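Local coordinates for probable ribosomal RNA small subunit methyltransferase (Thermus thermophilus, PDB 3DMH), which transfers a methyl group from S-adenosylmethionine to the exocyclic N2 of a guanosine in the 16S RNA of the small ribosomal subunit, at residues Lys345-Leu350 against Glu364-Phe369; Val303-Phe308 against Phe337-Pro342; Ala321-Ala326 against Glu351-Ala356. All blocks are in the same frame, centred on the assembly; numbering follows the deposited sequence.

Contact 1: Lys345-Leu350 against Glu364-Phe369; sequences KYEPLL and EYKVLF. With GMP (guanosine), chain E.
Leu368 fills the angle between Tyr346 and Leu350, which sit one helical turn apart, and forms the tight part of this contact. Its CD1 lies 3.6 Å from Tyr346 CB, while its own CB receives Leu350 CD2 at 4.0 Å, the two leucines meeting at a slant. Branched, flexible leucines suit such a buried seam, since their methyls can fit the groove between helix and strand. Tyr346 gives only the root of its side chain to Leu368; its ring turns away to lie on Leu338, Ser340 and Pro306. The backbones behind these groups run almost alike, helix and strand segment axes 9.9 Å apart at 9°, a spacing that side chains alone can bridge. This is a helix laid on the sheet of a class I, Rossmann-like methyltransferase, here on the antiparallel strand 366-371 that follows the parallel strands. Toward solvent the packing gives way to charge. Glu347, partly exposed, folds back at chi2 (85°) to meet an extended Lys366 coming from the opposite direction. Lys366 NZ is 2.7 Å from Glu347 OE2, a salt bridge received on the syn lone pair, and 3.2 Å from Glu347 OE1. The long lysine reaches out from a buried root, and its ammonium also bonds the carbonyl oxygens of Pro342 and Leu344, so it ties strand 366-371 both to the helix and to the loop that leads into it. Just before the strand, Tyr365 turns its ring edge to the bound guanosine, its OH 3.2 Å from GMP O4'.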
loop_
_atom_site.group_PDB
_atom_site.type_symbol
_atom_site.label_atom_id
_atom_site.label_comp_id
_atom_site.label_asym_id
_atom_site.label_seq_id
_atom_site.Cartn_x
_atom_site.Cartn_y
_atom_site.Cartn_z
ATOM N N LYS A 345 11.853 16.034 -8.942
ATOM C CA LYS A 345 11.717 17.482 -8.914
ATOM C C LYS A 345 10.874 18.006 -7.743
ATOM O O LYS A 345 9.881 18.703 -7.936
ATOM C CB LYS A 345 11.204 17.975 -10.273
ATOM C CG LYS A 345 12.102 17.557 -11.422
ATOM C CD LYS A 345 11.511 17.937 -12.767
ATOM C CE LYS A 345 12.332 17.348 -13.899
ATOM N NZ LYS A 345 11.703 17.604 -15.231
ATOM N N TYR A 346 11.291 17.688 -6.522
ATOM C CA TYR A 346 10.560 18.143 -5.322
ATOM C C TYR A 346 10.787 19.612 -4.999
ATOM O O TYR A 346 9.942 20.250 -4.381
ATOM C CB TYR A 346 10.935 17.299 -4.108
ATOM C CG TYR A 346 10.261 15.956 -4.086
ATOM C CD1 TYR A 346 8.938 15.829 -3.676
ATOM C CD2 TYR A 346 10.949 14.809 -4.464
ATOM C CE1 TYR A 346 8.321 14.583 -3.664
ATOM C CE2 TYR A 346 10.338 13.559 -4.462
ATOM C CZ TYR A 346 9.029 13.457 -4.053
ATOM O OH TYR A 346 8.439 12.203 -4.042
ATOM N N GLU A 347 11.930 20.139 -5.421
ATOM C CA GLU A 347 12.319 21.509 -5.102
ATOM C C GLU A 347 11.227 22.527 -5.430
ATOM O O GLU A 347 10.837 23.289 -4.544
ATOM C CB GLU A 347 13.635 21.874 -5.792
ATOM C CG GLU A 347 14.839 21.154 -5.217
ATOM C CD GLU A 347 15.075 19.776 -5.809
ATOM O OE1 GLU A 347 14.289 19.322 -6.670
ATOM O OE2 GLU A 347 16.074 19.151 -5.409
ATOM N N PRO A 348 10.732 22.543 -6.690
ATOM C CA PRO A 348 9.665 23.513 -6.982
ATOM C C PRO A 348 8.407 23.342 -6.133
ATOM O O PRO A 348 7.758 24.344 -5.808
ATOM C CB PRO A 348 9.355 23.283 -8.470
ATOM C CG PRO A 348 9.972 21.979 -8.818
ATOM C CD PRO A 348 11.129 21.790 -7.895
ATOM N N LEU A 349 8.066 22.102 -5.776
ATOM C CA LEU A 349 6.893 21.830 -4.933
ATOM C C LEU A 349 7.046 22.412 -3.531
ATOM O O LEU A 349 6.105 23.013 -2.991
ATOM C CB LEU A 349 6.610 20.320 -4.813
ATOM C CG LEU A 349 6.368 19.460 -6.053
ATOM C CD1 LEU A 349 6.039 18.026 -5.619
ATOM C CD2 LEU A 349 5.254 20.017 -6.927
ATOM N N LEU A 350 8.230 22.241 -2.937
ATOM C CA LEU A 350 8.476 22.780 -1.603
ATOM C C LEU A 350 8.515 24.310 -1.615
ATOM O O LEU A 350 8.000 24.950 -0.704
ATOM C CB LEU A 350 9.750 22.175 -0.980
ATOM C CG LEU A 350 9.538 20.857 -0.202
ATOM C CD1 LEU A 350 9.368 19.644 -1.127
ATOM C CD2 LEU A 350 10.737 20.624 0.741
ATOM N N GLU A 364 23.538 9.564 -2.548
ATOM C CA GLU A 364 22.732 8.516 -3.165
ATOM C C GLU A 364 21.273 8.962 -3.176
ATOM O O GLU A 364 20.521 8.634 -4.093
ATOM C CB GLU A 364 22.875 7.165 -2.457
ATOM C CG GLU A 364 22.337 5.997 -3.311
ATOM C CD GLU A 364 22.520 4.607 -2.691
ATOM O OE1 GLU A 364 22.517 4.469 -1.440
ATOM O OE2 GLU A 364 22.644 3.639 -3.479
ATOM N N TYR A 365 20.902 9.715 -2.143
ATOM C CA TYR A 365 19.583 10.341 -2.043
ATOM C C TYR A 365 19.743 11.792 -1.630
ATOM O O TYR A 365 20.829 12.225 -1.216
ATOM C CB TYR A 365 18.700 9.622 -1.013
ATOM C CG TYR A 365 18.664 8.140 -1.230
ATOM C CD1 TYR A 365 17.705 7.560 -2.064
ATOM C CD2 TYR A 365 19.614 7.319 -0.632
ATOM C CE1 TYR A 365 17.707 6.185 -2.288
ATOM C CE2 TYR A 365 19.615 5.963 -0.840
ATOM C CZ TYR A 365 18.670 5.402 -1.665
ATOM O OH TYR A 365 18.687 4.047 -1.843
ATOM N N LYS A 366 18.671 12.556 -1.773
ATOM C CA LYS A 366 18.646 13.909 -1.236
ATOM C C LYS A 366 17.621 14.067 -0.125
ATOM O O LYS A 366 16.528 13.501 -0.183
ATOM C CB LYS A 366 18.449 14.966 -2.337
ATOM C CG LYS A 366 17.115 14.968 -3.006
ATOM C CD LYS A 366 17.080 16.022 -4.086
ATOM C CE LYS A 366 15.794 15.905 -4.885
ATOM N NZ LYS A 366 15.929 16.566 -6.215
ATOM N N VAL A 367 18.021 14.818 0.896
ATOM C CA VAL A 367 17.128 15.187 1.980
ATOM C C VAL A 367 16.837 16.669 1.851
ATOM O O VAL A 367 17.747 17.520 1.919
ATOM C CB VAL A 367 17.718 14.865 3.370
ATOM C CG1 VAL A 367 16.734 15.254 4.466
ATOM C CG2 VAL A 367 18.083 13.379 3.473
ATOM N N LEU A 368 15.561 16.968 1.631
ATOM C CA LEU A 368 15.096 18.342 1.574
ATOM C C LEU A 368 14.418 18.717 2.883
ATOM O O LEU A 368 13.874 17.855 3.587
ATOM C CB LEU A 368 14.145 18.544 0.391
ATOM C CG LEU A 368 14.735 18.234 -0.995
ATOM C CD1 LEU A 368 13.686 18.438 -2.074
ATOM C CD2 LEU A 368 15.975 19.060 -1.304
ATOM N N PHE A 369 14.456 20.013 3.186
ATOM C CA PHE A 369 13.946 20.547 4.441
ATOM C C PHE A 369 13.161 21.814 4.158
ATOM O O PHE A 369 13.511 22.586 3.263
ATOM C CB PHE A 369 15.134 20.856 5.372
ATOM C CG PHE A 369 14.769 21.639 6.620
ATOM C CD1 PHE A 369 14.409 20.983 7.792
ATOM C CD2 PHE A 369 14.823 23.037 6.621
ATOM C CE1 PHE A 369 14.079 21.704 8.950
ATOM C CE2 PHE A 369 14.502 23.773 7.779
ATOM C CZ PHE A 369 14.129 23.104 8.944
HETATM C "C4'" GMP E . 18.131 2.525 -5.027
HETATM O "O4'" GMP E . 17.269 3.597 -4.623
HETATM C "C3'" GMP E . 17.235 1.471 -5.656
HETATM O "O3'" GMP E . 16.959 0.487 -4.651
HETATM C "C2'" GMP E . 15.962 2.226 -5.992
HETATM O "O2'" GMP E . 14.819 1.371 -5.958
HETATM C "C1'" GMP E . 15.903 3.259 -4.879
HETATM N N9 GMP E . 15.195 4.516 -5.202
HETATM C C8 GMP E . 15.087 5.135 -6.389
HETATM N N7 GMP E . 14.375 6.287 -6.283
HETATM C C5 GMP E . 14.032 6.430 -4.983
HETATM C C6 GMP E . 13.275 7.412 -4.164
HETATM O O6 GMP E . 12.780 8.435 -4.681
HETATM N N1 GMP E . 13.145 7.159 -2.849
HETATM C C2 GMP E . 13.670 6.061 -2.251
HETATM N N2 GMP E . 13.512 5.846 -0.923
HETATM N N3 GMP E . 14.375 5.121 -2.941
HETATM C C4 GMP E . 14.580 5.260 -4.275
#

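Contact 2: Val303-Phe308 against Phe337-Pro342; sequences VTNPPF and FLVSNP. With GMP (guanosine), chain E; SAM (S-adenosylmethionine), chain D.
Val303 and Thr304 pair in parallel with Phe337 and Leu338, two neighbouring central strands joined by a short ladder. Thr304 N gives a hydrogen bond to Phe337 O (3.0 Å), and Val339 N returns one to Thr304 O (3.1 Å). Beyond Thr304 the first chain leaves the ladder as Asn-Pro-Pro-Phe, the NPPF form of the motif IV found in many amino-methyltransferases. Val303 and Phe337 share one face of the sheet; on the other, Thr304 CG2 touches Leu338 CD1 at 3.9 Å, and the Pro306 ring crosses the same leucine. Compact beta-branched and aliphatic residues fit this interior, and Thr304 OG1 is satisfied by the carbonyl of Leu240. Asn305 CB rests 3.7 Å from Val339 CG1, and its amide faces the substrate: GMP N2, the methyl acceptor, donates to Asn305 OD1 (2.9 Å, 163°). The amide's rotation is fixed by ND2, bonded to Asp213 and Ser216 and weakly to SAM O. Asn341 N holds GMP O6 at 2.9 Å. Phe308, its CG between the backbone N and the carbonyl carbon (chi1 55°), sets one ring face against the guanine, with GMP C5 3.4 Å above the ring centre. An alanine here would remove that face, and the base would probably be left to tilt about its edge bonds, shifting N2 from the methyl donor. The SAM methyl CE is 3.2 Å from Asn305 O. Around the pair, helix 214-227 packs on Val303 and Val339, helices 317-329 and 346-354 take the Thr304-Leu338 side, and strands 236-240 and 366-371 flank the two strands in the sheet.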
loop_
_atom_site.group_PDB
_atom_site.type_symbol
_atom_site.label_atom_id
_atom_site.label_comp_id
_atom_site.label_asym_id
_atom_site.label_seq_id
_atom_site.Cartn_x
_atom_site.Cartn_y
_atom_site.Cartn_z
ATOM N N VAL A 303 7.759 14.064 8.684
ATOM C CA VAL A 303 8.840 13.386 7.960
ATOM C C VAL A 303 8.229 12.501 6.900
ATOM O O VAL A 303 7.123 11.973 7.085
ATOM C CB VAL A 303 9.746 12.518 8.893
ATOM C CG1 VAL A 303 10.426 13.386 9.936
ATOM C CG2 VAL A 303 8.929 11.393 9.561
ATOM N N THR A 304 8.950 12.313 5.798
ATOM C CA THR A 304 8.471 11.372 4.799
ATOM C C THR A 304 9.577 10.876 3.891
ATOM O O THR A 304 10.456 11.639 3.502
ATOM C CB THR A 304 7.305 11.964 3.951
ATOM O OG1 THR A 304 6.758 10.934 3.113
ATOM C CG2 THR A 304 7.774 13.161 3.079
ATOM N N ASN A 305 9.510 9.573 3.613
ATOM C CA ASN A 305 10.223 8.933 2.509
ATOM C C ASN A 305 9.094 8.506 1.550
ATOM O O ASN A 305 8.526 7.419 1.720
ATOM C CB ASN A 305 10.979 7.726 3.067
ATOM C CG ASN A 305 11.742 6.958 2.005
ATOM O OD1 ASN A 305 11.717 7.313 0.831
ATOM N ND2 ASN A 305 12.429 5.883 2.422
ATOM N N PRO A 306 8.708 9.384 0.604
ATOM C CA PRO A 306 7.488 9.096 -0.155
ATOM C C PRO A 306 7.601 7.927 -1.126
ATOM O O PRO A 306 8.718 7.541 -1.540
ATOM C CB PRO A 306 7.229 10.379 -0.961
ATOM C CG PRO A 306 8.185 11.384 -0.491
ATOM C CD PRO A 306 9.307 10.685 0.232
ATOM N N PRO A 307 6.450 7.405 -1.563
ATOM C CA PRO A 307 6.466 6.395 -2.627
ATOM C C PRO A 307 6.996 6.980 -3.931
ATOM O O PRO A 307 6.942 8.193 -4.133
ATOM C CB PRO A 307 4.992 6.009 -2.785
ATOM C CG PRO A 307 4.237 7.188 -2.250
ATOM C CD PRO A 307 5.082 7.809 -1.182
ATOM N N PHE A 308 7.499 6.117 -4.804
ATOM C CA PHE A 308 8.086 6.585 -6.050
ATOM C C PHE A 308 7.863 5.540 -7.127
ATOM O O PHE A 308 7.669 4.361 -6.830
ATOM C CB PHE A 308 9.576 6.894 -5.866
ATOM C CG PHE A 308 10.371 5.747 -5.324
ATOM C CD1 PHE A 308 11.048 4.887 -6.184
ATOM C CD2 PHE A 308 10.446 5.524 -3.949
ATOM C CE1 PHE A 308 11.786 3.817 -5.682
ATOM C CE2 PHE A 308 11.176 4.459 -3.440
ATOM C CZ PHE A 308 11.840 3.604 -4.302
ATOM N N PHE A 337 10.793 17.282 6.708
ATOM C CA PHE A 337 11.939 16.579 6.127
ATOM C C PHE A 337 11.431 15.576 5.100
ATOM O O PHE A 337 10.542 14.776 5.419
ATOM C CB PHE A 337 12.705 15.772 7.189
ATOM C CG PHE A 337 13.373 16.604 8.228
ATOM C CD1 PHE A 337 14.732 16.905 8.142
ATOM C CD2 PHE A 337 12.646 17.091 9.312
ATOM C CE1 PHE A 337 15.342 17.682 9.121
ATOM C CE2 PHE A 337 13.248 17.849 10.288
ATOM C CZ PHE A 337 14.608 18.153 10.199
ATOM N N LEU A 338 12.002 15.601 3.895
ATOM C CA LEU A 338 11.614 14.666 2.834
ATOM C C LEU A 338 12.860 14.077 2.191
ATOM O O LEU A 338 13.826 14.797 1.948
ATOM C CB LEU A 338 10.787 15.411 1.782
ATOM C CG LEU A 338 10.367 14.653 0.519
ATOM C CD1 LEU A 338 9.041 15.166 -0.047
ATOM C CD2 LEU A 338 11.473 14.774 -0.527
ATOM N N VAL A 339 12.850 12.777 1.909
ATOM C CA VAL A 339 14.013 12.165 1.256
ATOM C C VAL A 339 13.582 11.516 -0.053
ATOM O O VAL A 339 12.517 10.884 -0.118
ATOM C CB VAL A 339 14.755 11.183 2.203
ATOM C CG1 VAL A 339 13.873 9.995 2.599
ATOM C CG2 VAL A 339 16.073 10.693 1.582
ATOM N N SER A 340 14.402 11.686 -1.101
ATOM C CA SER A 340 14.080 11.099 -2.390
ATOM C C SER A 340 15.310 10.852 -3.255
ATOM O O SER A 340 16.420 11.235 -2.906
ATOM C CB SER A 340 13.108 11.989 -3.161
ATOM O OG SER A 340 13.762 13.075 -3.766
ATOM N N ASN A 341 15.087 10.206 -4.392
ATOM C CA ASN A 341 16.108 10.109 -5.429
ATOM C C ASN A 341 16.568 11.529 -5.792
ATOM O O ASN A 341 15.749 12.443 -5.841
ATOM C CB ASN A 341 15.528 9.402 -6.655
ATOM C CG ASN A 341 16.503 9.334 -7.803
ATOM O OD1 ASN A 341 16.633 10.284 -8.589
ATOM N ND2 ASN A 341 17.220 8.210 -7.907
ATOM N N PRO A 342 17.876 11.725 -6.037
ATOM C CA PRO A 342 18.393 13.075 -6.300
ATOM C C PRO A 342 17.748 13.845 -7.467
ATOM O O PRO A 342 17.817 15.078 -7.485
ATOM C CB PRO A 342 19.884 12.825 -6.583
ATOM C CG PRO A 342 20.181 11.591 -5.784
ATOM C CD PRO A 342 18.967 10.730 -6.024
HETATM C "C4'" GMP E . 18.131 2.525 -5.027
HETATM O "O4'" GMP E . 17.269 3.597 -4.623
HETATM C "C3'" GMP E . 17.235 1.471 -5.656
HETATM O "O3'" GMP E . 16.959 0.487 -4.651
HETATM C "C2'" GMP E . 15.962 2.226 -5.992
HETATM O "O2'" GMP E . 14.819 1.371 -5.958
HETATM C "C1'" GMP E . 15.903 3.259 -4.879
HETATM N N9 GMP E . 15.195 4.516 -5.202
HETATM C C8 GMP E . 15.087 5.135 -6.389
HETATM N N7 GMP E . 14.375 6.287 -6.283
HETATM C C5 GMP E . 14.032 6.430 -4.983
HETATM C C6 GMP E . 13.275 7.412 -4.164
HETATM O O6 GMP E . 12.780 8.435 -4.681
HETATM N N1 GMP E . 13.145 7.159 -2.849
HETATM C C2 GMP E . 13.670 6.061 -2.251
HETATM N N2 GMP E . 13.512 5.846 -0.923
HETATM N N3 GMP E . 14.375 5.121 -2.941
HETATM C C4 GMP E . 14.580 5.260 -4.275
HETATM N N SAM D . 8.475 5.341 5.950
HETATM C CA SAM D . 8.844 3.944 5.532
HETATM C C SAM D . 10.350 3.845 5.424
HETATM O O SAM D . 10.969 4.918 5.442
HETATM O OXT SAM D . 10.887 2.733 5.288
HETATM C CB SAM D . 8.233 3.589 4.174
HETATM C CG SAM D . 8.640 4.489 3.005
HETATM S SD SAM D . 7.948 3.889 1.430
HETATM C CE SAM D . 9.075 4.648 0.225
HETATM C "C5'" SAM D . 6.452 4.879 1.143
HETATM C "C4'" SAM D . 5.276 4.406 1.982
HETATM O "O4'" SAM D . 4.175 5.208 1.561
HETATM C "C3'" SAM D . 4.890 2.933 1.790
HETATM O "O3'" SAM D . 4.853 2.232 3.026
HETATM C "C2'" SAM D . 3.519 3.015 1.112
HETATM O "O2'" SAM D . 2.647 1.934 1.374
HETATM C "C1'" SAM D . 3.049 4.359 1.663
HETATM N N9 SAM D . 1.939 4.895 0.900
HETATM C C8 SAM D . 1.658 4.754 -0.457
HETATM N N7 SAM D . 0.532 5.449 -0.751
HETATM C C5 SAM D . 0.082 6.020 0.421
HETATM C C6 SAM D . -1.035 6.798 0.748
HETATM N N6 SAM D . -1.953 7.121 -0.174
HETATM N N1 SAM D . -1.173 7.209 2.053
HETATM C C2 SAM D . -0.260 6.862 3.023
HETATM N N3 SAM D . 0.827 6.043 2.740
HETATM C C4 SAM D . 0.974 5.659 1.452
#

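Contact 3: Ala321-Ala326 against Glu351-Ala356; sequences AFVNVA and EEKFGA. With SAM (S-adenosylmethionine), chain D.
Val323, Asn324 and Ala326 of helix 317-329 meet Lys353 and Phe354 at the end of helix 346-354, two helices lying beside each other on the same face of the Rossmann-like methyltransferase sheet. Along the first helix, Ala321 touches Tyr8 of helix 5-9, as Val325 further on touches Arg5. Phe322 points elsewhere, presenting its ring edge to the adenine of the cofactor, with Phe322 CZ 3.8 Å from SAM N3; a flat, apolar side chain suits a wall beside a base. Val323 begins the interhelical contact: its CG1 is 4.3 Å from Lys353 CG, and its other side packs on Leu338 of the sheet. Asn324 starts out away from the neighbour, but its amide swings back across the lysine, OD1 lying 3.1 Å from Lys353 CE and 3.7 Å from Lys353 NZ. The amide oxygen therefore meets mainly the polarised methylene end of the lysine. Lys353 bends at chi2 (-68°), and its CG, CD and CE pass obliquely by the amide oxygen of Asn324. Its NZ makes a long, weak ion pair with a sulfate ion that is probably from the crystallisation liquor. Ala326, one turn beyond Phe322, has a side chain short enough to let the Phe354 ring come in obliquely, Phe354 CZ lying 4.1 Å from Ala326 C and 4.3 Å from Ala326 CB. That ring also meets Phe336 of strand 334-340, so it touches both the neighbouring helix and the sheet. The second helix ends at Phe354, and Gly355 is the first residue to leave helical angles, with a phi of 97° that would press a side chain against the carbonyl oxygen of Phe354; Gly355 N keeps a weak hydrogen bond of 2.9 Å to Glu351 O.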
loop_
_atom_site.group_PDB
_atom_site.type_symbol
_atom_site.label_atom_id
_atom_site.label_comp_id
_atom_site.label_asym_id
_atom_site.label_seq_id
_atom_site.Cartn_x
_atom_site.Cartn_y
_atom_site.Cartn_z
ATOM N N ALA A 321 0.791 14.896 -2.947
ATOM C CA ALA A 321 -0.134 15.117 -1.845
ATOM C C ALA A 321 0.560 15.160 -0.485
ATOM O O ALA A 321 0.165 15.933 0.399
ATOM C CB ALA A 321 -1.233 14.056 -1.852
ATOM N N PHE A 322 1.592 14.334 -0.304
ATOM C CA PHE A 322 2.344 14.324 0.943
ATOM C C PHE A 322 2.905 15.716 1.216
ATOM O O PHE A 322 2.833 16.207 2.339
ATOM C CB PHE A 322 3.504 13.327 0.860
ATOM C CG PHE A 322 3.133 11.895 1.179
ATOM C CD1 PHE A 322 1.805 11.461 1.265
ATOM C CD2 PHE A 322 4.156 10.963 1.381
ATOM C CE1 PHE A 322 1.541 10.131 1.576
ATOM C CE2 PHE A 322 3.896 9.653 1.678
ATOM C CZ PHE A 322 2.578 9.227 1.782
ATOM N N VAL A 323 3.464 16.345 0.176
ATOM C CA VAL A 323 4.046 17.682 0.344
ATOM C C VAL A 323 2.960 18.695 0.685
ATOM O O VAL A 323 3.138 19.482 1.599
ATOM C CB VAL A 323 4.772 18.118 -0.917
ATOM C CG1 VAL A 323 5.292 19.574 -0.793
ATOM C CG2 VAL A 323 5.920 17.187 -1.161
ATOM N N ASN A 324 1.840 18.651 -0.042
ATOM C CA ASN A 324 0.749 19.614 0.205
ATOM C C ASN A 324 0.204 19.422 1.612
ATOM O O ASN A 324 -0.058 20.393 2.332
ATOM C CB ASN A 324 -0.387 19.456 -0.813
ATOM C CG ASN A 324 0.065 19.692 -2.246
ATOM O OD1 ASN A 324 1.089 20.328 -2.498
ATOM N ND2 ASN A 324 -0.705 19.172 -3.197
ATOM N N VAL A 325 0.044 18.157 2.009
ATOM C CA VAL A 325 -0.462 17.867 3.344
ATOM C C VAL A 325 0.531 18.314 4.431
ATOM O O VAL A 325 0.132 18.904 5.424
ATOM C CB VAL A 325 -0.884 16.381 3.460
ATOM C CG1 VAL A 325 -1.107 15.974 4.919
ATOM C CG2 VAL A 325 -2.147 16.149 2.646
ATOM N N ALA A 326 1.829 18.075 4.221
ATOM C CA ALA A 326 2.834 18.480 5.187
ATOM C C ALA A 326 2.760 19.979 5.461
ATOM O O ALA A 326 2.796 20.420 6.621
ATOM C CB ALA A 326 4.215 18.103 4.690
ATOM N N GLU A 351 9.101 24.880 -2.665
ATOM C CA GLU A 351 9.129 26.327 -2.841
ATOM C C GLU A 351 7.716 26.905 -2.934
ATOM O O GLU A 351 7.412 27.929 -2.311
ATOM C CB GLU A 351 9.930 26.679 -4.089
ATOM C CG GLU A 351 10.549 28.042 -4.046
ATOM C CD GLU A 351 11.901 28.046 -4.705
ATOM O OE1 GLU A 351 12.909 27.887 -3.981
ATOM O OE2 GLU A 351 11.959 28.186 -5.948
ATOM N N GLU A 352 6.854 26.244 -3.700
ATOM C CA GLU A 352 5.477 26.699 -3.862
ATOM C C GLU A 352 4.691 26.607 -2.552
ATOM O O GLU A 352 3.917 27.506 -2.222
ATOM C CB GLU A 352 4.781 25.896 -4.960
ATOM C CG GLU A 352 3.340 26.320 -5.231
ATOM C CD GLU A 352 2.494 25.205 -5.804
ATOM O OE1 GLU A 352 2.996 24.065 -5.958
ATOM O OE2 GLU A 352 1.307 25.466 -6.093
ATOM N N LYS A 353 4.896 25.528 -1.799
ATOM C CA LYS A 353 4.068 25.278 -0.618
ATOM C C LYS A 353 4.580 25.884 0.693
ATOM O O LYS A 353 3.779 26.170 1.592
ATOM C CB LYS A 353 3.796 23.781 -0.449
ATOM C CG LYS A 353 3.002 23.144 -1.590
ATOM C CD LYS A 353 1.555 23.647 -1.636
ATOM C CE LYS A 353 0.920 23.341 -2.990
ATOM N NZ LYS A 353 -0.530 23.651 -2.994
ATOM N N PHE A 354 5.899 26.066 0.799
ATOM C CA PHE A 354 6.533 26.586 2.010
ATOM C C PHE A 354 7.147 27.972 1.803
ATOM O O PHE A 354 7.341 28.721 2.767
ATOM C CB PHE A 354 7.610 25.618 2.516
ATOM C CG PHE A 354 7.061 24.354 3.124
ATOM C CD1 PHE A 354 6.741 24.300 4.479
ATOM C CD2 PHE A 354 6.881 23.218 2.341
ATOM C CE1 PHE A 354 6.240 23.126 5.053
ATOM C CE2 PHE A 354 6.391 22.040 2.901
ATOM C CZ PHE A 354 6.071 21.997 4.267
ATOM N N GLY A 355 7.463 28.299 0.549
ATOM C CA GLY A 355 8.083 29.572 0.200
ATOM C C GLY A 355 9.595 29.497 0.052
ATOM O O GLY A 355 10.206 30.350 -0.601
ATOM N N ALA A 356 10.195 28.479 0.672
ATOM C CA ALA A 356 11.637 28.251 0.639
ATOM C C ALA A 356 11.935 26.815 1.050
ATOM O O ALA A 356 11.073 26.139 1.616
ATOM C CB ALA A 356 12.364 29.223 1.573
HETATM N N SAM D . 8.475 5.341 5.950
HETATM C CA SAM D . 8.844 3.944 5.532
HETATM C C SAM D . 10.350 3.845 5.424
HETATM O O SAM D . 10.969 4.918 5.442
HETATM O OXT SAM D . 10.887 2.733 5.288
HETATM C CB SAM D . 8.233 3.589 4.174
HETATM C CG SAM D . 8.640 4.489 3.005
HETATM S SD SAM D . 7.948 3.889 1.430
HETATM C CE SAM D . 9.075 4.648 0.225
HETATM C "C5'" SAM D . 6.452 4.879 1.143
HETATM C "C4'" SAM D . 5.276 4.406 1.982
HETATM O "O4'" SAM D . 4.175 5.208 1.561
HETATM C "C3'" SAM D . 4.890 2.933 1.790
HETATM O "O3'" SAM D . 4.853 2.232 3.026
HETATM C "C2'" SAM D . 3.519 3.015 1.112
HETATM O "O2'" SAM D . 2.647 1.934 1.374
HETATM C "C1'" SAM D . 3.049 4.359 1.663
HETATM N N9 SAM D . 1.939 4.895 0.900
HETATM C C8 SAM D . 1.658 4.754 -0.457
HETATM N N7 SAM D . 0.532 5.449 -0.751
HETATM C C5 SAM D . 0.082 6.020 0.421
HETATM C C6 SAM D . -1.035 6.798 0.748
HETATM N N6 SAM D . -1.953 7.121 -0.174
HETATM N N1 SAM D . -1.173 7.209 2.053
HETATM C C2 SAM D . -0.260 6.862 3.023
HETATM N N3 SAM D . 0.827 6.043 2.740
HETATM C C4 SAM D . 0.974 5.659 1.452
#

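How the contacts relate
From the N-terminal side, the chain runs along strand 299-304 into the motif at 303-308, through helix 317-329, and back along strand 334-340, where contact 2 closes this beta-alpha-beta crossover. Helix 346-354 follows, and contact 3 closes between it and 321-326; because 321-326 lies within the loop of contact 2 and 351-356 beyond it, the two cross. The chain passes on through strand 358-362 and turns back into strand 366-371, antiparallel beside 334-340, where contact 1 closes against the helix, in series with contact 2 but crossing contact 3. Val323 touches Leu350 and Leu338, joining all three. Leu368 N pairs with Leu338 O between the strands of contacts 1 and 2; Thr304 meets Phe322, linking strand to helix.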